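Local structure of geranyltranstransferase (Roseobacter denitrificans, 4LLS) at residues A58-L71 with A84-A96. The protein probably condenses isopentenyl diphosphate with an allylic prenyl diphosphate, with divalent metal ions as cofactor, to lengthen the isoprenoid chain by five carbons. Sequence-based numbering, arbitrary orientation.
With IPE (3-methylbut-3-enyl trihydrogen diphosphate), chain C.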
# COMPACT_ATOMS: atom_id res chain seq x y z
N ALA A 58 -4.61 11.84 9.07
CA ALA A 58 -3.24 11.61 8.66
C ALA A 58 -2.84 12.35 7.39
O ALA A 58 -1.62 12.57 7.14
CB ALA A 58 -3.01 10.12 8.45
N THR A 59 -3.81 12.70 6.57
CA THR A 59 -3.56 13.39 5.35
C THR A 59 -3.77 14.90 5.42
O THR A 59 -3.53 15.58 4.44
CB THR A 59 -4.38 12.81 4.18
OG1 THR A 59 -5.78 12.74 4.50
CG2 THR A 59 -3.86 11.44 3.81
N SER A 60 -4.29 15.40 6.54
CA SER A 60 -4.51 16.81 6.72
C SER A 60 -3.17 17.48 7.08
O SER A 60 -2.32 16.90 7.75
CB SER A 60 -5.56 17.04 7.80
OG SER A 60 -5.11 16.63 9.05
N GLY A 61 -2.99 18.68 6.59
CA GLY A 61 -1.83 19.45 6.92
C GLY A 61 -0.60 18.96 6.20
O GLY A 61 -0.68 18.19 5.25
N GLY A 62 0.54 19.41 6.66
CA GLY A 62 1.78 19.21 5.95
C GLY A 62 2.11 20.32 5.01
O GLY A 62 1.24 21.10 4.60
N LYS A 63 3.38 20.43 4.68
CA LYS A 63 3.83 21.43 3.72
C LYS A 63 3.38 21.13 2.29
O LYS A 63 3.35 22.05 1.43
CB LYS A 63 5.33 21.54 3.74
CG LYS A 63 5.94 22.01 5.06
CD LYS A 63 7.46 21.98 5.00
CE LYS A 63 8.02 20.57 5.00
NZ LYS A 63 7.69 19.90 6.29
N ARG A 64 3.07 19.87 2.00
CA ARG A 64 2.79 19.43 0.63
C ARG A 64 3.94 19.56 -0.34
O ARG A 64 3.74 19.74 -1.55
CB ARG A 64 1.53 20.08 0.06
CG ARG A 64 0.36 20.09 0.97
CD ARG A 64 -0.04 18.72 1.44
NE ARG A 64 -1.40 18.76 2.00
CZ ARG A 64 -2.02 17.73 2.54
NH1 ARG A 64 -1.48 16.50 2.52
NH2 ARG A 64 -3.27 17.90 2.98
N LEU A 65 5.17 19.44 0.13
CA LEU A 65 6.29 19.53 -0.77
C LEU A 65 6.14 18.54 -1.94
O LEU A 65 6.41 18.87 -3.10
CB LEU A 65 7.60 19.26 -0.04
CG LEU A 65 8.88 19.10 -0.87
CD1 LEU A 65 9.24 20.39 -1.59
CD2 LEU A 65 10.05 18.63 -0.02
N ARG A 66 5.82 17.29 -1.64
CA ARG A 66 5.83 16.26 -2.66
C ARG A 66 4.66 16.48 -3.64
O ARG A 66 4.85 16.47 -4.85
CB ARG A 66 5.74 14.87 -2.01
CG ARG A 66 7.02 14.53 -1.29
CD ARG A 66 6.84 13.41 -0.27
NE ARG A 66 8.01 13.28 0.61
CZ ARG A 66 8.27 14.06 1.66
NH1 ARG A 66 9.37 13.83 2.38
NH2 ARG A 66 7.47 15.05 1.99
N GLY A 67 3.48 16.76 -3.14
CA GLY A 67 2.40 17.13 -4.04
C GLY A 67 2.63 18.38 -4.86
O GLY A 67 2.34 18.45 -6.08
N PHE A 68 3.30 19.34 -4.24
CA PHE A 68 3.69 20.56 -4.95
C PHE A 68 4.66 20.26 -6.08
O PHE A 68 4.55 20.83 -7.19
CB PHE A 68 4.29 21.59 -3.97
CG PHE A 68 4.74 22.86 -4.59
CD1 PHE A 68 6.09 23.19 -4.60
CD2 PHE A 68 3.81 23.79 -5.03
CE1 PHE A 68 6.50 24.42 -5.10
CE2 PHE A 68 4.22 25.03 -5.50
CZ PHE A 68 5.55 25.34 -5.50
N LEU A 69 5.64 19.41 -5.83
CA LEU A 69 6.55 19.01 -6.89
C LEU A 69 5.83 18.42 -8.09
O LEU A 69 6.19 18.66 -9.24
CB LEU A 69 7.64 18.06 -6.37
CG LEU A 69 8.70 18.73 -5.50
CD1 LEU A 69 9.55 17.70 -4.80
CD2 LEU A 69 9.60 19.65 -6.32
N VAL A 70 4.83 17.59 -7.81
CA VAL A 70 4.06 17.00 -8.90
C VAL A 70 3.35 18.08 -9.69
O VAL A 70 3.46 18.15 -10.92
CB VAL A 70 3.02 15.98 -8.39
CG1 VAL A 70 2.08 15.53 -9.49
CG2 VAL A 70 3.71 14.78 -7.76
N LEU A 71 2.68 18.96 -8.99
CA LEU A 71 1.91 20.03 -9.66
C LEU A 71 2.83 20.96 -10.44
O LEU A 71 2.50 21.38 -11.55
CB LEU A 71 1.10 20.83 -8.66
CG LEU A 71 -0.01 20.05 -7.96
CD1 LEU A 71 -0.74 20.87 -6.93
CD2 LEU A 71 -1.00 19.53 -8.97
N ALA A 84 -3.09 16.70 -12.99
CA ALA A 84 -1.93 16.50 -12.15
C ALA A 84 -2.34 16.33 -10.70
O ALA A 84 -1.64 15.68 -9.94
CB ALA A 84 -1.00 17.68 -12.29
N ILE A 85 -3.45 16.93 -10.28
CA ILE A 85 -3.92 16.82 -8.89
C ILE A 85 -4.03 15.35 -8.43
O ILE A 85 -3.88 15.06 -7.25
CB ILE A 85 -5.23 17.60 -8.67
CG1 ILE A 85 -5.51 17.75 -7.19
CG2 ILE A 85 -6.41 16.94 -9.39
CD1 ILE A 85 -4.47 18.51 -6.39
N TRP A 86 -4.41 14.43 -9.34
CA TRP A 86 -4.56 13.03 -8.95
C TRP A 86 -3.21 12.49 -8.46
O TRP A 86 -3.15 11.79 -7.44
CB TRP A 86 -5.11 12.21 -10.11
CG TRP A 86 -6.53 12.56 -10.44
CD1 TRP A 86 -6.96 13.52 -11.30
CD2 TRP A 86 -7.69 12.04 -9.80
NE1 TRP A 86 -8.35 13.65 -11.21
CE2 TRP A 86 -8.82 12.76 -10.28
CE3 TRP A 86 -7.87 11.09 -8.79
CZ2 TRP A 86 -10.10 12.51 -9.82
CZ3 TRP A 86 -9.14 10.83 -8.37
CH2 TRP A 86 -10.25 11.51 -8.90
N SER A 87 -2.16 12.71 -9.24
CA SER A 87 -0.83 12.22 -8.87
C SER A 87 -0.26 12.98 -7.67
O SER A 87 0.44 12.41 -6.82
CB SER A 87 0.11 12.36 -10.05
OG SER A 87 -0.21 11.44 -11.05
N ALA A 88 -0.57 14.26 -7.55
CA ALA A 88 -0.14 15.03 -6.39
C ALA A 88 -0.76 14.50 -5.11
O ALA A 88 -0.09 14.41 -4.06
CB ALA A 88 -0.48 16.53 -6.58
N THR A 89 -2.07 14.26 -5.13
CA THR A 89 -2.75 13.68 -4.00
C THR A 89 -2.25 12.26 -3.72
O THR A 89 -2.09 11.88 -2.57
CB THR A 89 -4.27 13.76 -4.20
OG1 THR A 89 -4.59 15.15 -4.51
CG2 THR A 89 -5.02 13.36 -3.00
N ALA A 90 -1.98 11.51 -4.78
CA ALA A 90 -1.45 10.15 -4.61
C ALA A 90 -0.16 10.14 -3.81
O ALA A 90 -0.01 9.34 -2.88
CB ALA A 90 -1.23 9.48 -5.96
N ILE A 91 0.80 10.98 -4.18
CA ILE A 91 2.07 10.93 -3.46
C ILE A 91 1.90 11.42 -2.03
O ILE A 91 2.58 10.92 -1.12
CB ILE A 91 3.19 11.65 -4.22
CG1 ILE A 91 4.53 11.24 -3.63
CG2 ILE A 91 3.01 13.17 -4.23
CD1 ILE A 91 4.90 9.77 -3.78
N GLU A 92 1.02 12.40 -1.81
CA GLU A 92 0.69 12.80 -0.45
C GLU A 92 0.03 11.70 0.40
O GLU A 92 0.29 11.57 1.60
CB GLU A 92 -0.14 14.06 -0.44
CG GLU A 92 0.66 15.25 -0.89
CD GLU A 92 1.72 15.74 0.09
OE1 GLU A 92 1.46 15.66 1.33
OE2 GLU A 92 2.76 16.27 -0.36
N ALA A 93 -0.78 10.86 -0.24
CA ALA A 93 -1.36 9.71 0.44
C ALA A 93 -0.30 8.68 0.80
O ALA A 93 -0.26 8.13 1.91
CB ALA A 93 -2.42 9.06 -0.42
N LEU A 94 0.61 8.41 -0.12
CA LEU A 94 1.71 7.47 0.11
C LEU A 94 2.58 8.00 1.26
O LEU A 94 2.88 7.27 2.22
CB LEU A 94 2.52 7.27 -1.17
CG LEU A 94 3.38 6.01 -1.35
CD1 LEU A 94 4.42 5.82 -0.25
CD2 LEU A 94 2.51 4.78 -1.50
N HIS A 95 3.04 9.23 1.15
CA HIS A 95 3.81 9.86 2.21
C HIS A 95 3.08 9.75 3.53
O HIS A 95 3.69 9.43 4.57
CB HIS A 95 4.07 11.28 1.76
CG HIS A 95 4.68 12.15 2.78
ND1 HIS A 95 5.94 11.94 3.29
CD2 HIS A 95 4.27 13.35 3.27
CE1 HIS A 95 6.24 12.93 4.12
NE2 HIS A 95 5.25 13.81 4.11
N ALA A 96 1.81 10.11 3.55
CA ALA A 96 1.05 10.08 4.80
C ALA A 96 1.06 8.69 5.39
O ALA A 96 1.21 8.55 6.62
CB ALA A 96 -0.37 10.54 4.62
C1 IPE C . 8.65 14.32 7.17
O1 IPE C . 8.42 14.89 5.87
C2 IPE C . 9.22 12.92 6.99
C3 IPE C . 10.51 12.95 6.22
C4 IPE C . 10.67 12.27 5.08
C5 IPE C . 11.71 13.62 6.82
PA IPE C . 7.92 16.40 5.75
O1A IPE C . 8.85 17.32 6.55
O2A IPE C . 7.79 16.68 4.32
O3A IPE C . 6.48 16.40 6.42
PB IPE C . 5.06 17.12 6.16
O1B IPE C . 4.40 17.20 7.53
O2B IPE C . 5.32 18.48 5.58
O3B IPE C . 4.38 16.21 5.17
O HOH W 1 0.57 11.01 8.28
O HOH W 2 2.84 17.28 3.21
O HOH W 3 5.09 16.27 1.03
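Helix 65-71 runs nearly antiparallel to helix 84-96, their axes 7.9 Å apart at 158°, and Gly-67 brings its CA within 4.0 Å of that of Ala-88. With no side chain at Gly-67 in the way, Ala-88 CB approaches the Gly-67 carbonyl O to 3.4 Å. Further along, Val-70 fits as a knob among Ala-84, Ser-87, Ala-88 and Ile-91; with CG1 anti to the backbone N (chi1 171°), that methyl lies over Ala-88 N while CG2 meets Ile-91 CG2. Leu-71 lays CD2 on Ala-84 CB, 3.8 Å away. The two helices belong to the mainly helical polyprenyl synthetase fold, and the loop 60-64 between helices 50-59 and 65-76 lies at the isopentenyl diphosphate pocket, where Lys-63 N and NZ both bind IPE O2B. Buried Glu-92 reaches the first turn of helix 65-71: OE2 takes Gly-67 N at 2.9 Å on its anti lone pair, and OE1 receives Arg-64 NH1 from above the carboxylate plane in a long salt bridge (3.3 Å). Arg-64 also turns NH1 and NH2 end-on to Thr-59 O. Without the Glu-92 carboxylate, as with an alanine here, Gly-67 N is likely to lose its acceptor and the Arg-64 guanidinium its countercharge. Water 2 links Arg-64 N with Glu-92 OE1, and water 3 ties OE2 to Arg-66 N and NH2. The Arg-66 guanidinium lies flat on the His-95 ring, planes 14° apart, with NH2 over CE1; from this stack Arg-66 NH2 gives IPE O2A an almost straight bond, and His-95 NE2 donates to IPE O3B at 2.8 Å.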